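Local coordinates for Cel44C (Paenibacillus polymyxa, PDB 2YIH), which hydrolyses xyloglucan and probably cellulose, acting through this glycoside hydrolase family 44 portion of a much longer multidomain protein, at residues L34-E38 with Y400-A404; A42-G47 with M387-W391; N136-K142 with N155-E161; A205-V209 with F258-Y262; F418-S424 with H436-N441. The protein carries 8 engineered substitutions. One frame throughout, in Å; residues are numbered along the deposited sequence.

Interaction 1 of 5, residues L34-E38 with Y400-A404; sequences LAGDE and YVSAA
Ser402 gives its hydroxyl to the carboxylate of Glu38, the one hydrogen bond between loop 34-38 and helix 400-404: Ser402 OG lies 2.9 Å from Glu38 OE2. In this conformer of the serine, one of two modelled, OG reaches the anti side of the oxygen from 29° out of the carboxylate plane. Two backbone donors of the loop meet the same carboxylate on its syn sides, Ala35 N at 2.8 Å from Glu38 OE2 and Gly36 N at 2.8 Å from Glu38 OE1. With three donors shared between its two oxygens the buried carboxylate has little freedom to turn, and its negative charge is probably eased by them. A bend at the second torsion of Glu38 (chi2 82°) folds the group back over its own loop. The contact belongs to the seam of a TIM barrel: the loop runs from strand 29-30 to strand 42-45, whereas helix 399-409 follows the eighth strand, 387-390. Apolar packing lies beside the polar bond. Leu34 CD1 comes within 4.1 Å of Val401 CG1, the two side chains crossing at about a right angle, and both rest on Tyr390 of the eighth strand. Leu34 CB also covers the serine oxygen, 3.5 Å from Ser402 OG. Further along the loop, the carbonyl of Asp37 accepts a hydrogen bond from the side chain of Asn410.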
# COMPACT_ATOMS: atom_id res chain seq x y z
N LEU A 34 8.60 -4.53 9.12
CA LEU A 34 9.46 -3.53 9.79
C LEU A 34 10.00 -4.09 11.11
O LEU A 34 10.56 -5.20 11.12
CB LEU A 34 8.70 -2.19 9.96
CG LEU A 34 8.20 -1.59 8.62
CD1 LEU A 34 7.40 -0.29 8.82
CD2 LEU A 34 9.37 -1.31 7.67
N ALA A 35 9.80 -3.40 12.23
CA ALA A 35 10.37 -3.89 13.50
C ALA A 35 9.67 -5.11 14.03
O ALA A 35 10.31 -5.99 14.65
CB ALA A 35 10.40 -2.78 14.54
N GLY A 36 8.38 -5.23 13.73
CA GLY A 36 7.61 -6.40 14.14
C GLY A 36 6.62 -6.11 15.24
O GLY A 36 5.83 -6.98 15.61
N ASP A 37 6.65 -4.90 15.78
CA ASP A 37 5.69 -4.52 16.80
C ASP A 37 4.77 -3.39 16.34
O ASP A 37 4.19 -2.65 17.15
CB ASP A 37 6.37 -4.21 18.13
CG ASP A 37 7.38 -3.08 18.04
OD1 ASP A 37 7.71 -2.57 16.95
OD2 ASP A 37 7.81 -2.64 19.13
N GLU A 38 4.57 -3.31 15.03
CA GLU A 38 3.70 -2.25 14.50
C GLU A 38 2.24 -2.69 14.52
O GLU A 38 1.37 -1.89 14.19
CB GLU A 38 4.11 -1.94 13.05
CG GLU A 38 5.47 -1.21 12.86
CD GLU A 38 6.66 -2.13 12.88
OE1 GLU A 38 6.49 -3.38 12.78
OE2 GLU A 38 7.76 -1.61 13.04
N TYR A 400 11.34 6.12 12.10
CA TYR A 400 10.22 7.07 12.21
C TYR A 400 8.98 6.63 11.43
O TYR A 400 7.84 6.99 11.79
CB TYR A 400 10.66 8.50 11.88
CG TYR A 400 11.25 9.23 13.08
CD1 TYR A 400 10.43 9.66 14.12
CD2 TYR A 400 12.64 9.41 13.20
CE1 TYR A 400 10.95 10.34 15.22
CE2 TYR A 400 13.18 10.10 14.29
CZ TYR A 400 12.34 10.50 15.31
OH TYR A 400 12.87 11.18 16.40
N VAL A 401 9.16 5.77 10.41
CA VAL A 401 7.99 5.12 9.79
C VAL A 401 7.36 4.15 10.78
O VAL A 401 6.14 4.13 10.96
CB VAL A 401 8.36 4.44 8.45
CG1 VAL A 401 7.13 3.65 7.89
CG2 VAL A 401 8.79 5.51 7.46
N SER A 402 8.18 3.33 11.42
CA SER A 402 7.67 2.39 12.41
C SER A 402 6.97 3.16 13.52
O SER A 402 5.94 2.72 14.01
CB SER A 402 8.79 1.50 12.95
OG SER A 402 9.30 0.64 11.94
N ALA A 403 7.53 4.30 13.93
CA ALA A 403 6.88 5.13 14.96
C ALA A 403 5.45 5.55 14.59
O ALA A 403 4.54 5.42 15.38
CB ALA A 403 7.71 6.42 15.28
N ALA A 404 5.27 5.95 13.34
CA ALA A 404 3.94 6.37 12.85
C ALA A 404 2.96 5.21 12.94
O ALA A 404 1.83 5.40 13.43
CB ALA A 404 4.03 6.91 11.41

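Interaction 2 of 5, residues A42-G47 with M387-W391; sequences ARRLGG and MANYW. With EDO (1,2-ethanediol), chain L.
Trp391 turns an edge of its six-membered ring to the end of segment 42-47, where Trp391 CZ3 lies 3.9 Å from Gly46 O, near the ring plane. The same carbon is 4.1 Å from Gly47 CA. A side chain on Gly47 would run into Trp391 CH2, and at the backbone angles of Gly47 (phi 93°) a CB would also press on the preceding carbonyl oxygen. Arg44 stretches out to join this group: CG stands opposite the backbone N (chi1 170°) and the chain stays extended to NE, which brings the guanidinium edge-on toward the tryptophan. One guanidinium face lies over Gly46, with Gly46 CA 3.7 Å above its plane. Nearer the start of the strands, Arg44 CB packs 3.9 Å from Asn389 CG, and Ala42 CB meets Met387 CG at 4.4 Å. An ethanediol, probably from the crystallisation liquor, donates through O1 to Gly46 O at 2.6 Å.

No hydrogen bond links the two segments directly; Asn31 mediates instead, its OD1 bonded to Arg44 NH1 and its ND2 to the carbonyl of Tyr390. Thr357 touches both Arg44 and Asn389. The Trp391 side chain comes within about 6 Å of a bound glucose unit, placing this end of the contact close to the glycan. Strands 42-45 and 387-390 are the second and eighth of the TIM barrel, with strand 29-30 between them in the sheet, and the axes of the two short segments pass 7.5 Å apart at 65°; Arg43 and Leu45 point the other way, onto helix 90-102.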
# COMPACT_ATOMS: atom_id res chain seq x y z
N ALA A 42 -2.23 -5.93 7.42
CA ALA A 42 -2.12 -6.41 6.03
C ALA A 42 -0.66 -6.53 5.61
O ALA A 42 0.13 -5.66 5.90
CB ALA A 42 -2.88 -5.45 5.06
N ARG A 43 -0.33 -7.61 4.92
CA ARG A 43 1.03 -7.82 4.40
C ARG A 43 0.95 -8.13 2.92
O ARG A 43 0.06 -8.88 2.50
CB ARG A 43 1.71 -8.97 5.19
CG ARG A 43 1.92 -8.56 6.66
CD ARG A 43 2.48 -9.71 7.52
NE ARG A 43 3.86 -10.09 7.15
CZ ARG A 43 4.21 -11.27 6.67
NH1 ARG A 43 3.28 -12.16 6.32
NH2 ARG A 43 5.48 -11.56 6.49
N ARG A 44 1.90 -7.62 2.13
CA ARG A 44 1.91 -7.85 0.68
C ARG A 44 3.22 -8.52 0.31
O ARG A 44 4.28 -8.10 0.77
CB ARG A 44 1.85 -6.51 -0.06
CG ARG A 44 2.11 -6.60 -1.59
CD ARG A 44 1.72 -5.27 -2.21
NE ARG A 44 1.91 -5.25 -3.67
CZ ARG A 44 2.97 -4.75 -4.29
NH1 ARG A 44 4.08 -4.41 -3.61
NH2 ARG A 44 2.97 -4.67 -5.64
N LEU A 45 3.13 -9.51 -0.58
CA LEU A 45 4.32 -10.11 -1.20
C LEU A 45 4.28 -9.64 -2.66
O LEU A 45 3.55 -10.21 -3.49
CB LEU A 45 4.28 -11.64 -1.08
CG LEU A 45 5.47 -12.35 -1.73
CD1 LEU A 45 6.77 -11.98 -1.03
CD2 LEU A 45 5.27 -13.85 -1.68
N GLY A 46 5.05 -8.62 -2.96
CA GLY A 46 4.97 -7.98 -4.28
C GLY A 46 6.18 -7.16 -4.57
O GLY A 46 7.21 -7.34 -3.95
N GLY A 47 6.10 -6.33 -5.62
CA GLY A 47 7.27 -5.62 -6.09
C GLY A 47 8.04 -6.33 -7.19
O GLY A 47 7.61 -7.37 -7.68
N MET A 387 -6.84 -0.64 1.24
CA MET A 387 -5.61 -1.31 1.65
C MET A 387 -4.44 -0.42 1.23
O MET A 387 -4.50 0.26 0.17
CB MET A 387 -5.50 -2.71 1.02
CG MET A 387 -4.23 -3.48 1.41
SD MET A 387 -4.36 -5.16 0.73
CE MET A 387 -5.71 -5.87 1.68
N ALA A 388 -3.40 -0.38 2.07
CA ALA A 388 -2.22 0.42 1.72
C ALA A 388 -1.02 -0.24 2.33
O ALA A 388 -1.08 -0.66 3.48
CB ALA A 388 -2.33 1.89 2.26
N ASN A 389 0.08 -0.29 1.58
CA ASN A 389 1.28 -1.07 1.99
C ASN A 389 2.54 -0.21 1.78
O ASN A 389 2.92 0.13 0.65
CB ASN A 389 1.38 -2.40 1.19
CG ASN A 389 0.15 -3.25 1.33
OD1 ASN A 389 0.09 -4.20 2.18
ND2 ASN A 389 -0.85 -2.94 0.54
N TYR A 390 3.13 0.23 2.89
CA TYR A 390 4.41 0.95 2.85
C TYR A 390 5.49 0.11 2.14
O TYR A 390 5.48 -1.13 2.20
CB TYR A 390 4.83 1.20 4.30
CG TYR A 390 6.18 1.79 4.45
CD1 TYR A 390 6.43 3.10 4.07
CD2 TYR A 390 7.25 1.01 4.92
CE1 TYR A 390 7.69 3.66 4.19
CE2 TYR A 390 8.52 1.57 5.11
CZ TYR A 390 8.73 2.89 4.69
OH TYR A 390 9.97 3.47 4.83
N TRP A 391 6.36 0.80 1.41
CA TRP A 391 7.54 0.15 0.81
C TRP A 391 8.83 0.80 1.36
O TRP A 391 9.00 2.01 1.32
CB TRP A 391 7.49 0.32 -0.72
CG TRP A 391 8.67 -0.30 -1.36
CD1 TRP A 391 9.89 0.30 -1.58
CD2 TRP A 391 8.78 -1.64 -1.83
NE1 TRP A 391 10.76 -0.62 -2.15
CE2 TRP A 391 10.10 -1.81 -2.31
CE3 TRP A 391 7.90 -2.72 -1.89
CZ2 TRP A 391 10.55 -3.03 -2.87
CZ3 TRP A 391 8.34 -3.94 -2.45
CH2 TRP A 391 9.66 -4.09 -2.89
C1 EDO L . 9.38 -9.21 -2.43
O1 EDO L . 9.35 -8.73 -3.78
C2 EDO L . 10.71 -8.78 -1.83
O2 EDO L . 10.71 -7.36 -1.70

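Interaction 3 of 5, residues N136-K142 with N155-E161; sequences NQVVNAK and NYVYVDE. Engineered in segment 155-161: Tyr156 (natural residue Arg). With CA (calcium ion), chain C.
Lys142 lays its aliphatic chain across the Tyr158 ring at about a right angle, with Lys142 CG 3.5 Å from the ring centroid and only 7° off its normal, a CH-pi contact. The chain is extended beyond CG and passes over the ring until Lys142 NZ forms a salt bridge with Glu161 OE2 at 2.7 Å; Pro145 O and Gln147 OE1 also accept from NZ. With an alanine here the chain that crosses Tyr158 would be gone, which is likely to take away the CH-pi cover over the ring and leave Glu161 without its positive mate. Val139 fills the notch between two rings, Val139 CG2 resting 3.7 Å from Tyr156 CD1 and Val139 CB 3.6 Å from Tyr158 CD1; Tyr156 is an engineered residue. On the reverse of the sheet Val138 CG1 presses on Val159 CG2 at 3.5 Å. Asp160 turns its carboxylate (chi1 67°) under the loop, where Asp160 OD1 accepts Lys142 N at 3.0 Å. Between these bumps the backbones pair as parallel strands, Val139 N bonding to Val157 O. Tyr156 O binds the calcium ion at 2.4 Å, together with two waters, Glu56, Asp151 and Asp154. Strand 115-117 flanks 135-139 on its other side in this small sheet, Tyr158 is the N-cap residue of helix 159-170, and helix 205-222 packs against Asn140 and Val159.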
# COMPACT_ATOMS: atom_id res chain seq x y z
N ASN A 136 11.25 -20.20 -17.79
CA ASN A 136 10.11 -21.08 -18.03
C ASN A 136 8.91 -20.23 -18.39
O ASN A 136 8.79 -19.10 -17.91
CB ASN A 136 9.80 -21.90 -16.77
CG ASN A 136 10.87 -22.91 -16.45
OD1 ASN A 136 11.51 -23.44 -17.35
ND2 ASN A 136 11.05 -23.23 -15.15
N GLN A 137 8.03 -20.78 -19.23
CA GLN A 137 6.85 -20.04 -19.68
C GLN A 137 5.74 -20.14 -18.63
O GLN A 137 5.49 -21.22 -18.07
CB GLN A 137 6.33 -20.64 -20.99
CG GLN A 137 7.25 -20.51 -22.13
CD GLN A 137 6.62 -21.04 -23.43
OE1 GLN A 137 5.38 -21.01 -23.61
NE2 GLN A 137 7.46 -21.55 -24.32
N VAL A 138 5.05 -19.03 -18.41
CA VAL A 138 3.83 -19.02 -17.56
C VAL A 138 2.59 -19.44 -18.38
O VAL A 138 2.38 -18.97 -19.53
CB VAL A 138 3.61 -17.61 -16.97
CG1 VAL A 138 2.25 -17.53 -16.20
CG2 VAL A 138 4.76 -17.23 -16.01
N VAL A 139 1.81 -20.37 -17.82
CA VAL A 139 0.52 -20.75 -18.42
C VAL A 139 -0.51 -20.57 -17.32
O VAL A 139 -0.30 -21.07 -16.20
CB VAL A 139 0.58 -22.24 -18.89
CG1 VAL A 139 -0.79 -22.76 -19.34
CG2 VAL A 139 1.65 -22.38 -20.05
N ASN A 140 -1.59 -19.86 -17.63
CA ASN A 140 -2.54 -19.50 -16.59
C ASN A 140 -3.37 -20.67 -16.15
O ASN A 140 -3.57 -20.86 -14.92
CB ASN A 140 -3.43 -18.36 -17.07
CG ASN A 140 -2.68 -17.07 -17.18
OD1 ASN A 140 -1.69 -16.85 -16.45
ND2 ASN A 140 -3.07 -16.23 -18.11
N ALA A 141 -3.84 -21.45 -17.12
CA ALA A 141 -4.71 -22.63 -16.82
C ALA A 141 -4.11 -23.94 -17.37
O ALA A 141 -3.93 -24.10 -18.59
CB ALA A 141 -6.13 -22.40 -17.39
N LYS A 142 -3.78 -24.84 -16.46
CA LYS A 142 -3.09 -26.08 -16.80
C LYS A 142 -3.92 -26.98 -17.71
O LYS A 142 -3.38 -27.64 -18.61
CB LYS A 142 -2.71 -26.85 -15.52
CG LYS A 142 -1.76 -28.00 -15.78
CD LYS A 142 -1.45 -28.79 -14.48
CE LYS A 142 -0.29 -29.78 -14.78
NZ LYS A 142 -0.07 -30.71 -13.59
N ASN A 155 9.04 -27.07 -19.16
CA ASN A 155 9.37 -25.65 -19.38
C ASN A 155 8.26 -24.70 -18.95
O ASN A 155 8.20 -23.56 -19.43
CB ASN A 155 9.64 -25.44 -20.89
CG ASN A 155 10.44 -24.17 -21.16
OD1 ASN A 155 11.38 -23.82 -20.44
ND2 ASN A 155 10.02 -23.44 -22.21
N TYR A 156 7.39 -25.16 -18.03
CA TYR A 156 6.16 -24.42 -17.74
C TYR A 156 6.00 -24.21 -16.27
O TYR A 156 6.38 -25.08 -15.48
CB TYR A 156 4.94 -25.24 -18.20
CG TYR A 156 4.93 -25.44 -19.69
CD1 TYR A 156 4.70 -24.37 -20.54
CD2 TYR A 156 5.25 -26.70 -20.24
CE1 TYR A 156 4.74 -24.55 -21.93
CE2 TYR A 156 5.31 -26.88 -21.60
CZ TYR A 156 5.05 -25.83 -22.44
OH TYR A 156 5.10 -26.00 -23.80
N VAL A 157 5.29 -23.15 -15.92
CA VAL A 157 4.78 -23.01 -14.55
C VAL A 157 3.31 -22.66 -14.72
O VAL A 157 2.98 -21.85 -15.56
CB VAL A 157 5.56 -21.90 -13.81
CG1 VAL A 157 4.92 -21.57 -12.53
CG2 VAL A 157 7.03 -22.37 -13.58
N TYR A 158 2.43 -23.34 -13.99
CA TYR A 158 1.00 -23.16 -14.20
C TYR A 158 0.43 -22.36 -13.05
O TYR A 158 0.52 -22.78 -11.92
CB TYR A 158 0.32 -24.53 -14.23
CG TYR A 158 0.73 -25.36 -15.43
CD1 TYR A 158 0.29 -25.02 -16.70
CD2 TYR A 158 1.63 -26.44 -15.29
CE1 TYR A 158 0.64 -25.78 -17.83
CE2 TYR A 158 2.03 -27.20 -16.42
CZ TYR A 158 1.53 -26.85 -17.67
OH TYR A 158 1.87 -27.61 -18.77
N VAL A 159 -0.22 -21.24 -13.33
CA VAL A 159 -0.59 -20.36 -12.22
C VAL A 159 -1.76 -20.96 -11.46
O VAL A 159 -1.78 -20.92 -10.22
CB VAL A 159 -0.90 -18.93 -12.68
CG1 VAL A 159 -1.22 -18.07 -11.45
CG2 VAL A 159 0.28 -18.34 -13.42
N ASP A 160 -2.74 -21.54 -12.16
CA ASP A 160 -3.88 -22.09 -11.44
C ASP A 160 -3.52 -23.31 -10.58
O ASP A 160 -4.14 -23.55 -9.54
CB ASP A 160 -5.12 -22.31 -12.35
CG ASP A 160 -4.94 -23.40 -13.39
OD1 ASP A 160 -3.81 -23.88 -13.65
OD2 ASP A 160 -5.97 -23.77 -13.99
N GLU A 161 -2.48 -24.03 -10.99
CA GLU A 161 -1.91 -25.12 -10.19
C GLU A 161 -1.35 -24.57 -8.87
O GLU A 161 -1.50 -25.18 -7.81
CB GLU A 161 -0.82 -25.85 -10.98
CG GLU A 161 -0.30 -27.08 -10.24
CD GLU A 161 0.51 -27.98 -11.14
OE1 GLU A 161 1.52 -27.53 -11.68
OE2 GLU A 161 0.07 -29.13 -11.37
CA CA C . 7.06 -26.97 -14.25
O HOH W 1 4.87 -27.99 -14.71
O HOH W 2 9.35 -26.48 -14.74

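Interaction 4 of 5, residues A205-V209 with F258-Y262; sequences AKELV and FVDYY
Phe258 sets the far end of its ring between two side chains of helix 205-209, with Phe258 CE1 3.9 Å from Ala205 CB and Phe258 CZ 3.8 Å from Leu208 CD2. The two helices are neighbours on the outside of the TIM barrel: 205-222 follows the fourth strand, 181-184, and 258-273 follows the fifth, 227-233. The axes of the short segments pass 11.1 Å apart at 42°, a separation bridged largely by aromatic rings. Phe258 CG lies opposite its backbone N (chi1 172°), as does CG of Tyr261, and both rings therefore reach across to the other helix; Leu208 and Phe258 meet at about a right angle. Replacing Phe258 by an alanine is likely to open a gap between Ala205 and Leu208 on one helix and the backbone of the other. One turn on, Tyr261 CE2 fits between residues four apart on the facing helix, 3.8 Å from Ala205 CB and 3.8 Å from Val209 CG2. Val209 CG2 also looks toward Tyr262, 4.3 Å from Tyr262 CD1. No hydrogen bond spans the contact. Helix 248-251 covers Ala205, Phe258 and Tyr261 through Trp248 and Val251, and Asp247 holds the start of helix 205-222 by accepting from the backbone N of Ala205 and of Lys206. Ala205 O lies near the Tyr261 ring plane at its edge, and the phenol Tyr261 OH sits 3.5 Å from Lys206 CA.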
# COMPACT_ATOMS: atom_id res chain seq x y z
N ALA A 205 -1.83 -1.28 -24.04
CA ALA A 205 -3.04 -1.13 -23.21
C ALA A 205 -3.98 -2.31 -23.41
O ALA A 205 -4.44 -2.91 -22.43
CB ALA A 205 -3.75 0.17 -23.49
N LYS A 206 -4.23 -2.69 -24.67
CA LYS A 206 -5.08 -3.86 -24.92
C LYS A 206 -4.39 -5.13 -24.45
O LYS A 206 -5.04 -5.99 -23.84
CB LYS A 206 -5.46 -3.96 -26.41
CG LYS A 206 -6.40 -5.14 -26.71
CD LYS A 206 -6.50 -5.35 -28.22
CE LYS A 206 -7.63 -6.33 -28.58
NZ LYS A 206 -7.31 -7.72 -28.19
N GLU A 207 -3.09 -5.24 -24.71
CA GLU A 207 -2.31 -6.39 -24.20
C GLU A 207 -2.52 -6.58 -22.69
O GLU A 207 -2.71 -7.70 -22.22
CB GLU A 207 -0.81 -6.20 -24.47
CG GLU A 207 0.02 -7.34 -23.87
CD GLU A 207 1.51 -7.07 -23.91
OE1 GLU A 207 1.93 -6.00 -24.42
OE2 GLU A 207 2.27 -7.93 -23.41
N LEU A 208 -2.36 -5.49 -21.95
CA LEU A 208 -2.47 -5.55 -20.49
C LEU A 208 -3.86 -6.06 -20.08
O LEU A 208 -3.97 -6.94 -19.22
CB LEU A 208 -2.17 -4.20 -19.88
CG LEU A 208 -2.21 -4.21 -18.34
CD1 LEU A 208 -1.32 -5.32 -17.76
CD2 LEU A 208 -1.83 -2.83 -17.82
N VAL A 209 -4.90 -5.51 -20.69
CA VAL A 209 -6.26 -5.99 -20.38
C VAL A 209 -6.42 -7.47 -20.71
O VAL A 209 -6.96 -8.24 -19.92
CB VAL A 209 -7.34 -5.14 -21.09
CG1 VAL A 209 -8.73 -5.86 -21.02
CG2 VAL A 209 -7.40 -3.76 -20.45
N PHE A 258 -5.66 6.41 -18.77
CA PHE A 258 -5.63 4.93 -18.84
C PHE A 258 -6.44 4.28 -17.69
O PHE A 258 -7.04 3.22 -17.86
CB PHE A 258 -4.16 4.42 -18.87
CG PHE A 258 -4.06 2.93 -18.76
CD1 PHE A 258 -4.36 2.12 -19.84
CD2 PHE A 258 -3.84 2.33 -17.51
CE1 PHE A 258 -4.39 0.69 -19.69
CE2 PHE A 258 -3.87 0.94 -17.34
CZ PHE A 258 -4.16 0.10 -18.43
N VAL A 259 -6.42 4.93 -16.52
CA VAL A 259 -7.19 4.45 -15.35
C VAL A 259 -8.62 4.11 -15.81
O VAL A 259 -9.13 3.03 -15.52
CB VAL A 259 -7.23 5.54 -14.24
CG1 VAL A 259 -8.32 5.23 -13.15
CG2 VAL A 259 -5.83 5.70 -13.60
N ASP A 260 -9.24 5.03 -16.56
CA ASP A 260 -10.63 4.84 -17.02
C ASP A 260 -10.77 3.73 -18.05
O ASP A 260 -11.70 2.92 -17.96
CB ASP A 260 -11.16 6.15 -17.64
CG ASP A 260 -11.35 7.24 -16.60
OD1 ASP A 260 -11.42 6.92 -15.39
OD2 ASP A 260 -11.39 8.42 -16.98
N TYR A 261 -9.82 3.67 -18.99
CA TYR A 261 -9.83 2.61 -20.01
C TYR A 261 -9.79 1.24 -19.33
O TYR A 261 -10.53 0.32 -19.69
CB TYR A 261 -8.65 2.78 -20.99
CG TYR A 261 -8.42 1.59 -21.91
CD1 TYR A 261 -9.07 1.49 -23.14
CD2 TYR A 261 -7.50 0.57 -21.58
CE1 TYR A 261 -8.85 0.38 -23.98
CE2 TYR A 261 -7.28 -0.52 -22.42
CZ TYR A 261 -7.96 -0.61 -23.61
OH TYR A 261 -7.76 -1.68 -24.44
N TYR A 262 -8.86 1.09 -18.40
CA TYR A 262 -8.70 -0.19 -17.70
C TYR A 262 -9.96 -0.59 -16.93
O TYR A 262 -10.43 -1.72 -17.03
CB TYR A 262 -7.51 -0.12 -16.76
CG TYR A 262 -7.21 -1.41 -15.99
CD1 TYR A 262 -6.36 -2.40 -16.54
CD2 TYR A 262 -7.67 -1.57 -14.68
CE1 TYR A 262 -6.06 -3.54 -15.81
CE2 TYR A 262 -7.36 -2.68 -13.96
CZ TYR A 262 -6.54 -3.64 -14.51
OH TYR A 262 -6.20 -4.71 -13.76

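Interaction 5 of 5, residues F418-S424 with H436-N441; sequences FGDTSVS and HASVTN
Ser438 stands over one face of the Phe418 ring, its OG 3.0 Å above the plane near the centre and its CB 3.7 Å from the centroid in a CH-pi contact. The hydroxyl stands between the backbone N and the carbonyl carbon (chi1 60°), where Ser438 OG accepts Gly419 N at 2.8 Å. The ring edge is turned to the backbone of His436, Phe418 CZ lying 3.6 Å from His436 O. On the other face of the sheet Val423 CG2 packs on Ala437 CB at 3.6 Å, while Val423 and Val439 cross at about a right angle.

The segments belong to the antiparallel hairpin of strands 421-427 and 433-439 in the nine-stranded sheet. A classic beta bulge interrupts the pairing: Asp420 and Thr421 both face Val439, and Thr421 N bonds to Val439 O at 2.9 Å. Asp420 and Thr440 meet crosswise, with Asp420 N donating to Thr440 OG1 at 3.2 Å. One water joins Ser422 OG to Ala437 O; another links Val423 O to Ala437 N. Side-chain hydroxyls thus take up the N-H groups leading into the bulge, while water serves backbone atoms of Ala437 and Val423 further along.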
# COMPACT_ATOMS: atom_id res chain seq x y z
N PHE A 418 -5.81 3.04 17.44
CA PHE A 418 -6.84 3.93 16.90
C PHE A 418 -8.17 3.22 16.69
O PHE A 418 -8.23 2.00 16.46
CB PHE A 418 -6.33 4.47 15.54
CG PHE A 418 -6.88 5.82 15.15
CD1 PHE A 418 -6.63 6.95 15.92
CD2 PHE A 418 -7.46 5.99 13.89
CE1 PHE A 418 -7.09 8.22 15.50
CE2 PHE A 418 -7.91 7.22 13.46
CZ PHE A 418 -7.69 8.36 14.25
N GLY A 419 -9.26 3.98 16.71
CA GLY A 419 -10.57 3.35 16.56
C GLY A 419 -10.84 2.89 15.15
O GLY A 419 -10.17 3.36 14.19
N ASP A 420 -11.91 2.10 14.99
CA ASP A 420 -12.28 1.56 13.68
C ASP A 420 -13.20 2.47 12.88
O ASP A 420 -13.52 2.19 11.74
CB ASP A 420 -12.85 0.13 13.77
CG ASP A 420 -14.17 0.03 14.54
OD1 ASP A 420 -14.78 1.06 14.90
OD2 ASP A 420 -14.66 -1.13 14.75
N THR A 421 -13.65 3.53 13.52
CA THR A 421 -14.62 4.44 12.91
C THR A 421 -14.05 5.86 12.87
O THR A 421 -13.84 6.46 13.93
CB THR A 421 -15.92 4.45 13.74
OG1 THR A 421 -16.48 3.13 13.77
CG2 THR A 421 -16.93 5.42 13.08
N SER A 422 -13.78 6.39 11.68
CA SER A 422 -13.36 7.80 11.56
C SER A 422 -14.50 8.71 11.97
O SER A 422 -15.65 8.42 11.65
CB SER A 422 -12.96 8.14 10.11
OG SER A 422 -12.65 9.52 9.96
N VAL A 423 -14.19 9.80 12.64
CA VAL A 423 -15.21 10.84 12.87
C VAL A 423 -14.62 12.21 12.56
O VAL A 423 -13.40 12.37 12.43
CB VAL A 423 -15.77 10.80 14.32
CG1 VAL A 423 -16.32 9.41 14.68
CG2 VAL A 423 -14.72 11.29 15.36
N SER A 424 -15.49 13.21 12.38
CA SER A 424 -15.05 14.51 11.91
C SER A 424 -14.06 15.17 12.88
O SER A 424 -14.32 15.28 14.09
CB SER A 424 -16.27 15.40 11.69
OG SER A 424 -15.93 16.75 11.41
N HIS A 436 -6.67 13.73 13.26
CA HIS A 436 -7.57 12.65 12.87
C HIS A 436 -8.22 12.06 14.10
O HIS A 436 -7.55 11.83 15.10
CB HIS A 436 -6.74 11.58 12.18
CG HIS A 436 -6.01 12.10 10.98
ND1 HIS A 436 -6.65 12.46 9.81
CD2 HIS A 436 -4.69 12.34 10.77
CE1 HIS A 436 -5.76 12.92 8.95
NE2 HIS A 436 -4.56 12.85 9.51
N ALA A 437 -9.52 11.79 14.01
CA ALA A 437 -10.26 11.33 15.18
C ALA A 437 -10.97 10.03 14.88
O ALA A 437 -11.32 9.75 13.74
CB ALA A 437 -11.30 12.41 15.62
N SER A 438 -11.21 9.25 15.92
CA SER A 438 -11.92 7.98 15.72
C SER A 438 -12.55 7.50 17.01
O SER A 438 -12.11 7.89 18.09
CB SER A 438 -10.96 6.89 15.20
OG SER A 438 -9.91 6.67 16.13
N VAL A 439 -13.58 6.67 16.87
CA VAL A 439 -14.13 5.87 17.97
C VAL A 439 -14.23 4.40 17.51
O VAL A 439 -14.00 4.11 16.33
CB VAL A 439 -15.53 6.37 18.37
CG1 VAL A 439 -15.44 7.81 18.88
CG2 VAL A 439 -16.52 6.23 17.19
N THR A 440 -14.65 3.50 18.38
CA THR A 440 -14.91 2.11 17.96
C THR A 440 -16.35 1.74 18.28
O THR A 440 -16.83 2.06 19.37
CB THR A 440 -13.90 1.10 18.59
OG1 THR A 440 -12.62 1.25 17.96
CG2 THR A 440 -14.36 -0.37 18.41
N ASN A 441 -17.06 1.12 17.33
CA ASN A 441 -18.44 0.64 17.56
C ASN A 441 -19.30 1.77 18.13
O ASN A 441 -20.08 1.56 19.07
CB ASN A 441 -18.46 -0.56 18.53
CG ASN A 441 -19.82 -1.30 18.54
OD1 ASN A 441 -20.56 -1.25 17.55
ND2 ASN A 441 -20.10 -2.03 19.61
O HOH W 3 -10.22 9.73 11.18
O HOH W 4 -10.82 12.41 11.55

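In the fold
From the N terminus, strand 9-22 first runs through the beta domain, and the chain then enters the TIM barrel at strand 29-30. Interaction 1 closes the widest loop, bringing 34-38 to the helix after the eighth strand. Interaction 2 lies within that span, joining the second and eighth strands, and touches interaction 1 through Tyr390. Interactions 3 and 4 close shorter loops inside both, one after the other: the first at the calcium-bearing sheet, the second between the helices after strands four and five. Interaction 5 comes later in series, within a hairpin of the beta domain, its nearest atoms about 8 Å from interaction 1. None of the loops cross.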